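Local coordinates for protein nucleotidyl transferase (Methanothermobacter thermautotrophicus, PDB 6PLJ) that probably transfers a nucleotidyl group from a nucleoside triphosphate, as in MobA-like enzymes, and may take part in pseudomurein cell wall synthesis, at residues 165-170 with 191-196; 154-159 with 171-176; 132-137 with 218-223; 142-147 with 207-212; 124-129 with 176-181. All blocks are in the same frame, centred on the assembly; numbering follows the deposited sequence.

Contact 1 of 5, residues 165-170 with 191-196; sequences DNARGI and NINPLL
A type II beta turn from Ala167 to Ile170 is held against the first turn of helix 192-201 by one side-chain amide, that of Asn193. Its ND2 reaches both ends of the turn, donating to Ala167 O at 2.7 Å and to Ile170 O at 2.9 Å. The first acceptor lies in the plane of the amide, 6° out of it, whereas the second is tilted from that plane by 23°. With CG anti to the backbone N (chi1 -178°), the amide extends from the helix far enough to serve both carbonyls, and its OD1 makes a weak hydrogen bond to Trp197 NE1 one turn on. Were Asn193 an alanine, both turn carbonyls would probably lose this donor and the turn be freer to shift against the helix. Next to the amide the contact is apolar: Ala167 CB meets Leu196 CB at 3.8 Å, and Ile170 CG1 approaches Leu196 CD1 at 4.2 Å. Within the loop, Asn166 OD1 accepts from Arg168 N on a lone pair, forming an Asx turn. The loop runs between strands 162-163 and 174-177; Ile170 and Leu196 both pack on Ile155 of strand 152-157, and Leu196 also touches Leu174 of strand 174-177.

Contact 2 of 5, residues 154-159 with 171-176; sequences SILARG and GMPLAA. With EDO (1,2-ethanediol), chain B.
Ser154 and Ala175 form a hydrogen-bonded antiparallel pair in which both backbone donors and both acceptors are used: Ser154 N gives to Ala175 O at 2.9 Å, and Ala175 N returns a bond to Ser154 O at 2.8 Å. Two residues on, Leu156 N donates to Pro173 O at 3.1 Å, nearly in line with the carbonyl. The same oxygen receives a CA-H...O contact from Ile155, whose own backbone bonds go to Tyr207 and Val209 on the other side. In the conformer described, Ser154 OG lies beside Ala175 CB, but its hydrogen bond is to Ile144 O of helix 138-147. These strands, 152-157 and 174-177, are neighbours within the mixed central sheet of the nucleotidyltransferase domain, and their pairing frays at the cis peptide before Pro173. There a water takes over, accepting from Gly171 N and donating to Leu156 O and Met172 O; Met172 O is also bonded by Gln133 NE2. Met172 N donates a hydrogen bond, 3.0 Å long, to O1 of a 1,2-ethanediol that probably comes from the crystallisation liquor. Gly171 O has no polar partner in the model, and Ile155 CD1 lies 3.4 Å from it. Ile155 CG1, set opposite the backbone N (chi1 -169°), brings the chain toward Gly171 and also touches Leu174 CB. Leu156 CD2 packs on Pro173 CD at 3.7 Å, beside Thr140 and Leu141 of helix 138-147.

Contact 3 of 5, residues 132-137 with 218-223; sequences DQPAVS and VNINHY
Asp132 O accepts the backbone N-H of Ile220 at 2.9 Å, the donor tilted 23° from the carbonyl plane, where two irregular segments pass each other with Gln133 nearest Asn219. Asn219 CA adds a CA-H...O contact to the same oxygen. In one of two conformers of Asn219, its side chain lies alongside that of Asp132 and points the same way, carboxylate and amide planes 48° apart; Asp132 OD1 comes to 3.6 Å from Asn219 CB. A water then joins their ends, donating to Asp132 OD2 at 2.6 Å and accepting from Asn219 ND2. Asp132 OD2 also forms a salt bridge with Lys52 NZ. With an alanine in place of Asp132, the Lys52 charge is likely to be left without its mate. The loop follows strand 125-130 at the position where MobA-like nucleotidyltransferases carry an acidic active-site residue, consistent with Asp132 lying in such a site. Gln133 CG swings away from the backbone N (chi1 -169°), which carries the methylenes past Val218 O, 3.5 Å from Gln133 CG, and NE2 to Glu216 O and Met172 O. A second water meets Val218 O and accepts from Ala135 N. The side chains of Pro134 and Ile220 cross at about a right angle, Pro134 CD against Ile220 CD1. Both pack on Val62 of helix 62-72, while Ile220 also touches Met38 of helix 36-44 and Ile229 of helix 223-236; Ser137 N-caps helix 138-147.

Contact 4 of 5, residues 142-147 with 207-212; sequences RRIAEH and YGVEAS
Helix 142-147 runs nearly antiparallel to strand 207-210, at 160° between their directions and 8.9 Å between axes, with Ile144 opposite Val209 and His147 near Tyr207. This is the helix-on-sheet layer of an alpha/beta fold: the last turns of helix 138-147 cover one face of the mixed sheet, close to its edge. Val209 points toward the helix, and three side chains of the helix meet it. Ile144 CG1 touches Val209 CB at 3.9 Å, Arg143 CB rests by Val209 CG1, and His147 CD2 approaches Val209 CG2. The deeper side of this packing continues from Ile144 to Leu156 and Pro173. At the C-terminal end of the helix segment, the rings of His147 and Tyr207 form an offset stack, centroids 4.3 Å apart and planes at 16°. Tyr207 CE2 sits over the centre of the imidazole face, 3.5 Å from His147 CE1. A trans chi1 (-171°) carries the Tyr207 ring there, and the ring also meets Trp163 of strand 162-163 edge-to-face. At the other end, Arg143 bends at chi3 and turns the edge of its guanidinium toward Ser212 CB. A water lies in the guanidinium plane: it accepts from Arg143 NH1 at 2.8 Å and donates to Glu210 O at 2.8 Å.

Contact 5 of 5, residues 124-129 with 176-181; sequences DIILCA and AGADLL
Ile126 CG1 (chi1 -51°) and Leu181 CG (chi1 -68°) both stand opposite their carbonyl carbons, which brings the two side chains together. Leu181 CD1 lies 3.6 Å from Ile126 CB, and the same methyl lies 3.9 Å from Cys128 SG farther along the strand. Ile126 CG1 also touches Ala178 CB at 3.9 Å, which sets the isoleucine against Ala178 and Leu181, both of the first turn of helix 178-184. On the other face of the sheet Ile125 CD1 lies against Gly177 CA.

The backbones are joined antiparallel. Ile126 and Ala176 are a hydrogen-bonded pair, with Ile126 N to Ala176 O at 2.8 Å and nearly straight (177°), and Ala176 N to Ile126 O at 3.0 Å. Ile125 and Gly177 follow as a non-hydrogen-bonded pair. The ladder then runs on into the helix: Ala178 N donates to Asp124 O at 2.9 Å from well above the carbonyl plane, and a water that accepts from Asp179 N donates to the same oxygen. Ala178 N is thus satisfied by the residue just before strand 125-130, and Asp179 N by the water, while the carboxylate of Asp124 is occupied by the backbone amides of Gly22, Asn23 and Met24.

Gly177 holds the N-cap position, and Leu181 N bonds to its O as the helix begins. The whole is a strand-to-helix junction, in which strand 174-177 lies antiparallel to strand 125-130 within the central sheet and its following helix folds back over the face carrying Ile126 and Cys128.

In the fold
Four of the contacts lie in or against the mixed central sheet. Contacts 2 and 5 share strand 174-177, which pairs with strand 152-157 in one and strand 125-130 in the other, their centres about 12 Å apart. Contact 4 lies about 7 Å from contact 2, centre to centre, and adds the next strand, 205-210, packed against helix 138-147. Contact 1 brings helix 192-201 onto the sheet, where Leu196 CD1 reaches Ile155 CD1 at 3.4 Å. Contact 3, about 21 Å from contact 5 between centres, joins the loops before helices 138-147 and 223-236; along the chain it encloses contacts 1, 2 and 4, tying the C-terminal region to the sheet core.

Contact 1 of 5, residues 165-170 with 191-196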
# COMPACT_ATOMS: atom_id res chain seq x y z
N ASP A 165 -3.62 -13.31 -15.92
CA ASP A 165 -3.20 -14.70 -15.77
C ASP A 165 -1.82 -14.84 -15.12
O ASP A 165 -1.27 -15.93 -15.05
CB ASP A 165 -3.26 -15.45 -17.12
CG ASP A 165 -2.22 -14.98 -18.13
OD1 ASP A 165 -1.42 -14.05 -17.86
OD2 ASP A 165 -2.21 -15.57 -19.23
N ASN A 166 -1.28 -13.72 -14.63
CA ASN A 166 0.05 -13.68 -14.06
C ASN A 166 0.11 -12.53 -13.06
O ASN A 166 -0.75 -11.65 -13.07
CB ASN A 166 1.06 -13.43 -15.17
CG ASN A 166 0.97 -12.02 -15.72
OD1 ASN A 166 1.68 -11.12 -15.26
ND2 ASN A 166 0.07 -11.80 -16.67
N ALA A 167 1.14 -12.54 -12.23
CA ALA A 167 1.43 -11.46 -11.30
C ALA A 167 2.83 -10.88 -11.50
O ALA A 167 3.49 -10.46 -10.55
CB ALA A 167 1.23 -11.94 -9.87
N ARG A 168 3.25 -10.80 -12.75
CA ARG A 168 4.52 -10.15 -13.05
C ARG A 168 4.46 -8.65 -12.75
O ARG A 168 3.60 -7.95 -13.26
CB ARG A 168 4.89 -10.35 -14.51
CG ARG A 168 5.27 -11.79 -14.80
CD ARG A 168 5.78 -11.95 -16.22
NE ARG A 168 4.78 -11.62 -17.22
CZ ARG A 168 3.83 -12.45 -17.69
NH1 ARG A 168 3.75 -13.71 -17.27
NH2 ARG A 168 2.98 -12.01 -18.60
N GLY A 169 5.39 -8.17 -11.93
CA GLY A 169 5.58 -6.75 -11.72
C GLY A 169 4.45 -6.06 -10.98
O GLY A 169 4.30 -4.83 -11.09
N ILE A 170 3.63 -6.83 -10.27
CA ILE A 170 2.53 -6.25 -9.50
C ILE A 170 2.56 -6.66 -8.03
O ILE A 170 3.24 -7.60 -7.64
CB ILE A 170 1.15 -6.54 -10.13
CG1 ILE A 170 0.83 -8.04 -10.13
CG2 ILE A 170 1.08 -5.94 -11.53
CD1 ILE A 170 -0.52 -8.37 -10.72
N ASN A 191 5.69 -11.87 1.71
CA ASN A 191 5.65 -10.90 0.62
C ASN A 191 4.31 -11.01 -0.09
O ASN A 191 3.73 -12.08 -0.10
CB ASN A 191 6.76 -11.18 -0.39
CG ASN A 191 8.14 -11.05 0.22
OD1 ASN A 191 8.83 -12.04 0.44
ND2 ASN A 191 8.53 -9.82 0.51
N ILE A 192 3.82 -9.92 -0.68
CA ILE A 192 2.51 -9.96 -1.33
C ILE A 192 2.54 -10.68 -2.69
O ILE A 192 1.58 -11.38 -3.04
CB ILE A 192 1.85 -8.55 -1.44
CG1 ILE A 192 0.37 -8.66 -1.82
CG2 ILE A 192 2.56 -7.66 -2.45
CD1 ILE A 192 -0.50 -9.34 -0.77
N ASN A 193 3.62 -10.54 -3.45
CA ASN A 193 3.62 -11.06 -4.82
C ASN A 193 3.45 -12.59 -4.87
O ASN A 193 2.62 -13.07 -5.63
CB ASN A 193 4.83 -10.58 -5.62
CG ASN A 193 4.79 -11.08 -7.05
OD1 ASN A 193 5.45 -12.06 -7.40
ND2 ASN A 193 3.97 -10.44 -7.88
N PRO A 194 4.18 -13.35 -4.03
CA PRO A 194 3.94 -14.80 -3.97
C PRO A 194 2.49 -15.20 -3.67
O PRO A 194 1.98 -16.17 -4.25
CB PRO A 194 4.91 -15.28 -2.88
CG PRO A 194 5.99 -14.28 -2.88
CD PRO A 194 5.33 -12.96 -3.19
N LEU A 195 1.80 -14.45 -2.80
CA LEU A 195 0.37 -14.69 -2.57
C LEU A 195 -0.50 -14.49 -3.79
O LEU A 195 -1.49 -15.19 -3.95
CB LEU A 195 -0.19 -13.81 -1.43
CG LEU A 195 -0.02 -14.25 0.01
CD1 LEU A 195 -0.77 -13.28 0.91
CD2 LEU A 195 -0.51 -15.68 0.23
N LEU A 196 -0.18 -13.51 -4.63
CA LEU A 196 -0.97 -13.28 -5.83
C LEU A 196 -0.84 -14.45 -6.82
O LEU A 196 -1.82 -14.88 -7.42
CB LEU A 196 -0.56 -11.96 -6.49
CG LEU A 196 -0.80 -10.71 -5.65
CD1 LEU A 196 -0.08 -9.52 -6.27
CD2 LEU A 196 -2.28 -10.42 -5.52

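Contact 2 of 5, residues 154-159 with 171-176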
# COMPACT_ATOMS: atom_id res chain seq x y z
N SER A 154 -8.77 -7.15 -7.17
CA SER A 154 -8.42 -6.13 -8.15
C SER A 154 -7.09 -5.56 -7.72
O SER A 154 -6.77 -5.54 -6.54
CB SER A 154 -9.49 -5.05 -8.20
OG SER A 154 -9.60 -4.43 -6.94
N ILE A 155 -6.30 -5.13 -8.69
CA ILE A 155 -4.92 -4.74 -8.41
C ILE A 155 -4.41 -3.75 -9.43
O ILE A 155 -4.88 -3.74 -10.57
CB ILE A 155 -4.04 -6.01 -8.40
CG1 ILE A 155 -2.63 -5.72 -7.86
CG2 ILE A 155 -3.99 -6.68 -9.78
CD1 ILE A 155 -1.93 -6.97 -7.43
N LEU A 156 -3.47 -2.90 -9.00
CA LEU A 156 -2.81 -1.98 -9.92
C LEU A 156 -1.94 -2.80 -10.87
O LEU A 156 -1.04 -3.50 -10.45
CB LEU A 156 -1.97 -0.95 -9.16
CG LEU A 156 -1.30 0.14 -10.01
CD1 LEU A 156 -2.36 0.99 -10.69
CD2 LEU A 156 -0.39 1.01 -9.15
N ALA A 157 -2.25 -2.69 -12.16
CA ALA A 157 -1.60 -3.49 -13.19
C ALA A 157 -0.31 -2.81 -13.63
O ALA A 157 -0.15 -1.60 -13.51
CB ALA A 157 -2.53 -3.66 -14.37
N ARG A 158 0.60 -3.63 -14.14
CA ARG A 158 1.86 -3.14 -14.71
C ARG A 158 1.63 -2.60 -16.12
O ARG A 158 2.38 -1.75 -16.59
CB ARG A 158 2.88 -4.28 -14.68
CG ARG A 158 4.25 -3.98 -15.25
CD ARG A 158 4.97 -2.84 -14.54
NE ARG A 158 5.23 -3.08 -13.12
CZ ARG A 158 6.01 -2.31 -12.35
NH1 ARG A 158 6.61 -1.22 -12.85
NH2 ARG A 158 6.20 -2.60 -11.07
N GLY A 159 0.59 -3.10 -16.79
CA GLY A 159 0.25 -2.70 -18.16
C GLY A 159 -1.20 -2.31 -18.28
O GLY A 159 -1.72 -1.58 -17.44
N GLY A 171 1.81 -5.92 -7.22
CA GLY A 171 1.77 -6.20 -5.80
C GLY A 171 0.73 -5.41 -5.09
O GLY A 171 -0.25 -5.98 -4.60
N MET A 172 0.95 -4.09 -5.04
CA MET A 172 0.07 -3.14 -4.38
C MET A 172 -0.15 -1.92 -5.27
O MET A 172 0.61 -1.66 -6.20
CB MET A 172 0.70 -2.66 -3.08
CG MET A 172 1.08 -3.77 -2.13
SD MET A 172 -0.42 -4.43 -1.42
CE MET A 172 -0.52 -3.38 0.02
N PRO A 173 -1.21 -1.16 -5.00
CA PRO A 173 -2.37 -1.44 -4.13
C PRO A 173 -3.26 -2.51 -4.74
O PRO A 173 -3.22 -2.76 -5.95
CB PRO A 173 -3.09 -0.11 -4.08
CG PRO A 173 -2.76 0.52 -5.38
CD PRO A 173 -1.35 0.16 -5.64
N LEU A 174 -4.07 -3.14 -3.90
CA LEU A 174 -5.04 -4.13 -4.36
C LEU A 174 -6.28 -3.98 -3.52
O LEU A 174 -6.25 -3.34 -2.46
CB LEU A 174 -4.47 -5.56 -4.28
CG LEU A 174 -4.08 -6.09 -2.90
CD1 LEU A 174 -5.28 -6.55 -2.08
CD2 LEU A 174 -3.06 -7.22 -3.01
N ALA A 175 -7.38 -4.55 -3.98
CA ALA A 175 -8.59 -4.60 -3.17
C ALA A 175 -9.18 -5.98 -3.29
O ALA A 175 -9.09 -6.62 -4.34
CB ALA A 175 -9.58 -3.54 -3.59
N ALA A 176 -9.79 -6.45 -2.22
CA ALA A 176 -10.37 -7.78 -2.20
C ALA A 176 -11.39 -7.87 -1.10
O ALA A 176 -11.39 -7.09 -0.16
CB ALA A 176 -9.29 -8.83 -1.98
C1 EDO B . 3.97 -2.08 -6.72
O1 EDO B . 3.72 -3.09 -5.73
C2 EDO B . 4.40 -2.74 -8.01
O2 EDO B . 5.64 -3.41 -7.78
O HOH W 1 0.77 -3.57 -8.38

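Contact 3 of 5, residues 132-137 with 218-223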
# COMPACT_ATOMS: atom_id res chain seq x y z
N ASP A 132 4.66 3.24 1.46
CA ASP A 132 5.78 3.75 0.69
C ASP A 132 5.51 3.88 -0.81
O ASP A 132 6.45 3.99 -1.59
CB ASP A 132 7.04 2.88 0.90
CG ASP A 132 6.91 1.49 0.35
OD1 ASP A 132 5.88 1.15 -0.29
OD2 ASP A 132 7.86 0.70 0.56
N GLN A 133 4.24 3.90 -1.19
CA GLN A 133 3.86 4.03 -2.59
C GLN A 133 2.92 5.24 -2.71
O GLN A 133 1.71 5.10 -2.97
CB GLN A 133 3.21 2.73 -3.02
CG GLN A 133 2.98 2.56 -4.50
CD GLN A 133 2.37 1.21 -4.85
OE1 GLN A 133 2.24 0.34 -4.00
NE2 GLN A 133 1.98 1.05 -6.10
N PRO A 134 3.47 6.45 -2.54
CA PRO A 134 2.64 7.63 -2.33
C PRO A 134 2.13 8.32 -3.59
O PRO A 134 1.40 9.29 -3.46
CB PRO A 134 3.59 8.58 -1.59
CG PRO A 134 4.91 8.25 -2.17
CD PRO A 134 4.89 6.75 -2.28
N ALA A 135 2.52 7.85 -4.77
CA ALA A 135 2.11 8.50 -6.02
C ALA A 135 0.87 7.89 -6.65
O ALA A 135 0.51 8.28 -7.75
CB ALA A 135 3.26 8.52 -7.02
N VAL A 136 0.19 6.97 -5.96
CA VAL A 136 -1.04 6.42 -6.53
C VAL A 136 -2.12 7.49 -6.39
O VAL A 136 -2.32 8.03 -5.31
CB VAL A 136 -1.53 5.12 -5.85
CG1 VAL A 136 -2.60 4.50 -6.72
CG2 VAL A 136 -0.42 4.10 -5.67
N SER A 137 -2.82 7.78 -7.48
CA SER A 137 -3.87 8.80 -7.41
C SER A 137 -5.12 8.26 -6.73
O SER A 137 -5.40 7.07 -6.79
CB SER A 137 -4.24 9.31 -8.80
OG SER A 137 -4.87 8.30 -9.56
N VAL A 218 5.42 2.98 -8.44
CA VAL A 218 6.71 3.11 -7.78
C VAL A 218 6.58 3.07 -6.27
O VAL A 218 6.01 3.97 -5.66
CB VAL A 218 7.43 4.41 -8.20
CG1 VAL A 218 8.77 4.56 -7.46
CG2 VAL A 218 7.66 4.42 -9.71
N ASN A 219 7.09 2.00 -5.67
CA ASN A 219 7.28 1.95 -4.22
C ASN A 219 8.71 2.40 -3.94
O ASN A 219 9.63 2.11 -4.72
CB ASN A 219 7.05 0.55 -3.67
CG ASN A 219 7.90 -0.51 -4.37
OD1 ASN A 219 7.77 -0.68 -5.57
ND2 ASN A 219 8.78 -1.17 -3.65
N ILE A 220 8.90 3.09 -2.82
CA ILE A 220 10.20 3.63 -2.44
C ILE A 220 11.04 2.51 -1.85
O ILE A 220 10.91 2.17 -0.67
CB ILE A 220 10.08 4.81 -1.48
CG1 ILE A 220 9.30 5.93 -2.17
CG2 ILE A 220 11.48 5.30 -1.08
CD1 ILE A 220 8.86 7.04 -1.23
N ASN A 221 11.86 1.90 -2.70
CA ASN A 221 12.79 0.88 -2.27
C ASN A 221 14.17 1.49 -2.21
O ASN A 221 14.90 1.32 -1.23
CB ASN A 221 12.76 -0.30 -3.24
CG ASN A 221 13.73 -1.38 -2.85
OD1 ASN A 221 13.82 -1.76 -1.68
ND2 ASN A 221 14.48 -1.89 -3.82
N HIS A 222 14.55 2.18 -3.28
CA HIS A 222 15.79 2.95 -3.34
C HIS A 222 15.51 4.43 -3.19
O HIS A 222 14.41 4.90 -3.46
CB HIS A 222 16.52 2.69 -4.67
CG HIS A 222 17.15 1.34 -4.76
ND1 HIS A 222 18.37 1.06 -4.18
CD2 HIS A 222 16.71 0.19 -5.31
CE1 HIS A 222 18.67 -0.21 -4.40
NE2 HIS A 222 17.68 -0.76 -5.08
N TYR A 223 16.52 5.20 -2.78
CA TYR A 223 16.38 6.63 -2.68
C TYR A 223 16.01 7.24 -4.04
O TYR A 223 15.23 8.20 -4.11
CB TYR A 223 17.63 7.27 -2.08
CG TYR A 223 17.50 8.73 -1.75
CD1 TYR A 223 16.57 9.19 -0.82
CD2 TYR A 223 18.32 9.67 -2.37
CE1 TYR A 223 16.45 10.54 -0.52
CE2 TYR A 223 18.21 11.01 -2.07
CZ TYR A 223 17.29 11.44 -1.16
OH TYR A 223 17.21 12.78 -0.91
O HOH W 2 8.67 -1.41 -0.79
O HOH W 3 3.81 5.53 -5.92

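Contact 4 of 5, residues 142-147 with 207-212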
# COMPACT_ATOMS: atom_id res chain seq x y z
N ARG A 142 -9.67 4.43 -6.26
CA ARG A 142 -11.12 4.27 -6.34
C ARG A 142 -11.50 3.20 -7.37
O ARG A 142 -12.33 2.35 -7.07
CB ARG A 142 -11.77 5.61 -6.68
CG ARG A 142 -13.29 5.60 -6.65
CD ARG A 142 -13.80 6.94 -7.13
NE ARG A 142 -13.49 8.03 -6.20
CZ ARG A 142 -14.22 8.39 -5.13
NH1 ARG A 142 -15.34 7.73 -4.81
NH2 ARG A 142 -13.82 9.41 -4.37
N ARG A 143 -10.87 3.23 -8.55
CA ARG A 143 -11.11 2.23 -9.60
C ARG A 143 -10.76 0.82 -9.11
O ARG A 143 -11.49 -0.14 -9.38
CB ARG A 143 -10.32 2.55 -10.86
CG ARG A 143 -10.95 3.61 -11.74
CD ARG A 143 -10.30 3.67 -13.12
NE ARG A 143 -9.07 4.48 -13.09
CZ ARG A 143 -9.03 5.81 -13.09
NH1 ARG A 143 -7.86 6.44 -13.04
NH2 ARG A 143 -10.16 6.54 -13.13
N ILE A 144 -9.64 0.70 -8.40
CA ILE A 144 -9.23 -0.58 -7.84
C ILE A 144 -10.29 -1.09 -6.85
O ILE A 144 -10.73 -2.23 -6.95
CB ILE A 144 -7.81 -0.50 -7.21
CG1 ILE A 144 -6.80 -0.32 -8.35
CG2 ILE A 144 -7.48 -1.76 -6.40
CD1 ILE A 144 -5.39 -0.01 -7.90
N ALA A 145 -10.73 -0.23 -5.95
CA ALA A 145 -11.72 -0.63 -4.96
C ALA A 145 -13.03 -1.07 -5.61
O ALA A 145 -13.65 -2.06 -5.17
CB ALA A 145 -11.96 0.49 -3.95
N GLU A 146 -13.42 -0.37 -6.67
CA GLU A 146 -14.68 -0.63 -7.38
C GLU A 146 -14.74 -1.99 -8.08
O GLU A 146 -15.83 -2.53 -8.27
CB GLU A 146 -14.94 0.45 -8.43
CG GLU A 146 -15.35 1.80 -7.86
CD GLU A 146 -15.31 2.91 -8.91
OE1 GLU A 146 -14.74 2.69 -10.00
OE2 GLU A 146 -15.84 4.00 -8.64
N HIS A 147 -13.58 -2.51 -8.49
CA HIS A 147 -13.49 -3.78 -9.21
C HIS A 147 -13.37 -5.01 -8.31
O HIS A 147 -13.42 -6.14 -8.81
CB HIS A 147 -12.31 -3.76 -10.19
CG HIS A 147 -12.62 -3.11 -11.50
ND1 HIS A 147 -13.29 -3.76 -12.51
CD2 HIS A 147 -12.36 -1.86 -11.95
CE1 HIS A 147 -13.42 -2.94 -13.54
NE2 HIS A 147 -12.87 -1.78 -13.23
N TYR A 207 -8.22 -9.10 -11.31
CA TYR A 207 -8.46 -8.06 -12.32
C TYR A 207 -7.44 -6.93 -12.21
O TYR A 207 -7.36 -6.25 -11.18
CB TYR A 207 -9.87 -7.48 -12.22
CG TYR A 207 -10.20 -6.57 -13.38
CD1 TYR A 207 -10.59 -7.10 -14.61
CD2 TYR A 207 -10.07 -5.19 -13.27
CE1 TYR A 207 -10.86 -6.27 -15.68
CE2 TYR A 207 -10.34 -4.36 -14.34
CZ TYR A 207 -10.74 -4.91 -15.55
OH TYR A 207 -11.02 -4.10 -16.62
N GLY A 208 -6.68 -6.72 -13.29
CA GLY A 208 -5.71 -5.65 -13.34
C GLY A 208 -6.32 -4.34 -13.80
O GLY A 208 -7.05 -4.28 -14.80
N VAL A 209 -6.03 -3.28 -13.06
CA VAL A 209 -6.47 -1.94 -13.36
C VAL A 209 -5.27 -1.11 -13.82
O VAL A 209 -4.29 -0.94 -13.09
CB VAL A 209 -7.13 -1.31 -12.13
CG1 VAL A 209 -7.35 0.19 -12.33
CG2 VAL A 209 -8.44 -2.04 -11.83
N GLU A 210 -5.34 -0.60 -15.05
CA GLU A 210 -4.22 0.18 -15.58
C GLU A 210 -3.97 1.43 -14.74
O GLU A 210 -4.90 2.15 -14.39
CB GLU A 210 -4.48 0.59 -17.05
CG GLU A 210 -3.32 1.40 -17.61
CD GLU A 210 -3.39 1.69 -19.10
OE1 GLU A 210 -4.35 1.26 -19.77
OE2 GLU A 210 -2.48 2.39 -19.59
N ALA A 211 -2.71 1.70 -14.43
CA ALA A 211 -2.32 2.93 -13.77
C ALA A 211 -2.62 4.15 -14.62
O ALA A 211 -2.51 4.10 -15.84
CB ALA A 211 -0.84 2.90 -13.44
N SER A 212 -2.99 5.24 -13.97
CA SER A 212 -3.10 6.54 -14.64
C SER A 212 -1.76 6.96 -15.24
O SER A 212 -1.70 7.46 -16.35
CB SER A 212 -3.60 7.61 -13.67
OG SER A 212 -3.78 8.87 -14.32
O HOH W 4 -6.24 4.20 -12.99

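Contact 5 of 5, residues 124-129 with 176-181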
# COMPACT_ATOMS: atom_id res chain seq x y z
N ASP A 124 -16.36 -5.10 4.37
CA ASP A 124 -16.39 -6.37 3.64
C ASP A 124 -15.46 -6.37 2.43
O ASP A 124 -15.17 -7.45 1.88
CB ASP A 124 -17.81 -6.72 3.17
CG ASP A 124 -18.42 -5.66 2.30
OD1 ASP A 124 -18.97 -4.69 2.83
OD2 ASP A 124 -18.34 -5.77 1.06
N ILE A 125 -15.06 -5.18 1.99
CA ILE A 125 -14.04 -5.02 0.96
C ILE A 125 -12.91 -4.24 1.58
O ILE A 125 -13.15 -3.25 2.28
CB ILE A 125 -14.59 -4.24 -0.25
CG1 ILE A 125 -15.70 -5.03 -0.94
CG2 ILE A 125 -13.48 -3.92 -1.26
CD1 ILE A 125 -15.24 -6.27 -1.66
N ILE A 126 -11.69 -4.69 1.33
CA ILE A 126 -10.51 -4.02 1.84
C ILE A 126 -9.69 -3.49 0.68
O ILE A 126 -9.34 -4.24 -0.21
CB ILE A 126 -9.61 -4.96 2.67
CG1 ILE A 126 -10.39 -5.73 3.75
CG2 ILE A 126 -8.48 -4.17 3.31
CD1 ILE A 126 -11.07 -4.87 4.79
N LEU A 127 -9.34 -2.21 0.74
CA LEU A 127 -8.34 -1.63 -0.16
C LEU A 127 -7.01 -1.63 0.58
O LEU A 127 -6.86 -0.93 1.58
CB LEU A 127 -8.74 -0.20 -0.54
CG LEU A 127 -7.71 0.59 -1.35
CD1 LEU A 127 -7.53 -0.05 -2.73
CD2 LEU A 127 -8.14 2.05 -1.45
N CYS A 128 -6.05 -2.45 0.11
CA CYS A 128 -4.74 -2.59 0.74
C CYS A 128 -3.75 -1.71 -0.01
O CYS A 128 -3.62 -1.85 -1.23
CB CYS A 128 -4.26 -4.03 0.67
SG CYS A 128 -5.27 -5.16 1.66
N ALA A 129 -3.07 -0.83 0.72
CA ALA A 129 -2.10 0.10 0.12
C ALA A 129 -0.80 0.07 0.89
O ALA A 129 -0.79 -0.13 2.10
CB ALA A 129 -2.66 1.51 0.09
N ALA A 176 -9.79 -6.45 -2.22
CA ALA A 176 -10.37 -7.78 -2.20
C ALA A 176 -11.39 -7.87 -1.10
O ALA A 176 -11.39 -7.09 -0.16
CB ALA A 176 -9.29 -8.83 -1.98
N GLY A 177 -12.23 -8.90 -1.19
CA GLY A 177 -13.11 -9.25 -0.08
C GLY A 177 -12.32 -9.53 1.18
O GLY A 177 -11.26 -10.16 1.15
N ALA A 178 -12.84 -9.05 2.32
CA ALA A 178 -12.19 -9.25 3.60
C ALA A 178 -12.08 -10.75 3.93
O ALA A 178 -11.04 -11.18 4.40
CB ALA A 178 -12.91 -8.50 4.71
N ASP A 179 -13.12 -11.55 3.66
CA ASP A 179 -13.04 -12.98 3.98
C ASP A 179 -11.94 -13.63 3.16
O ASP A 179 -11.20 -14.46 3.68
CB ASP A 179 -14.34 -13.73 3.67
CG ASP A 179 -15.45 -13.47 4.64
OD1 ASP A 179 -15.23 -12.92 5.73
OD2 ASP A 179 -16.60 -13.87 4.29
N LEU A 180 -11.83 -13.27 1.88
CA LEU A 180 -10.79 -13.83 1.02
C LEU A 180 -9.42 -13.45 1.55
O LEU A 180 -8.50 -14.28 1.61
CB LEU A 180 -10.98 -13.36 -0.42
CG LEU A 180 -9.96 -13.91 -1.44
CD1 LEU A 180 -10.62 -14.13 -2.79
CD2 LEU A 180 -8.73 -13.03 -1.57
N LEU A 181 -9.24 -12.19 1.92
CA LEU A 181 -7.95 -11.80 2.52
C LEU A 181 -7.64 -12.52 3.83
O LEU A 181 -6.49 -12.87 4.10
CB LEU A 181 -7.86 -10.29 2.72
CG LEU A 181 -7.78 -9.50 1.41
CD1 LEU A 181 -7.99 -8.02 1.66
CD2 LEU A 181 -6.45 -9.75 0.72
O HOH W 5 -15.72 -10.43 2.64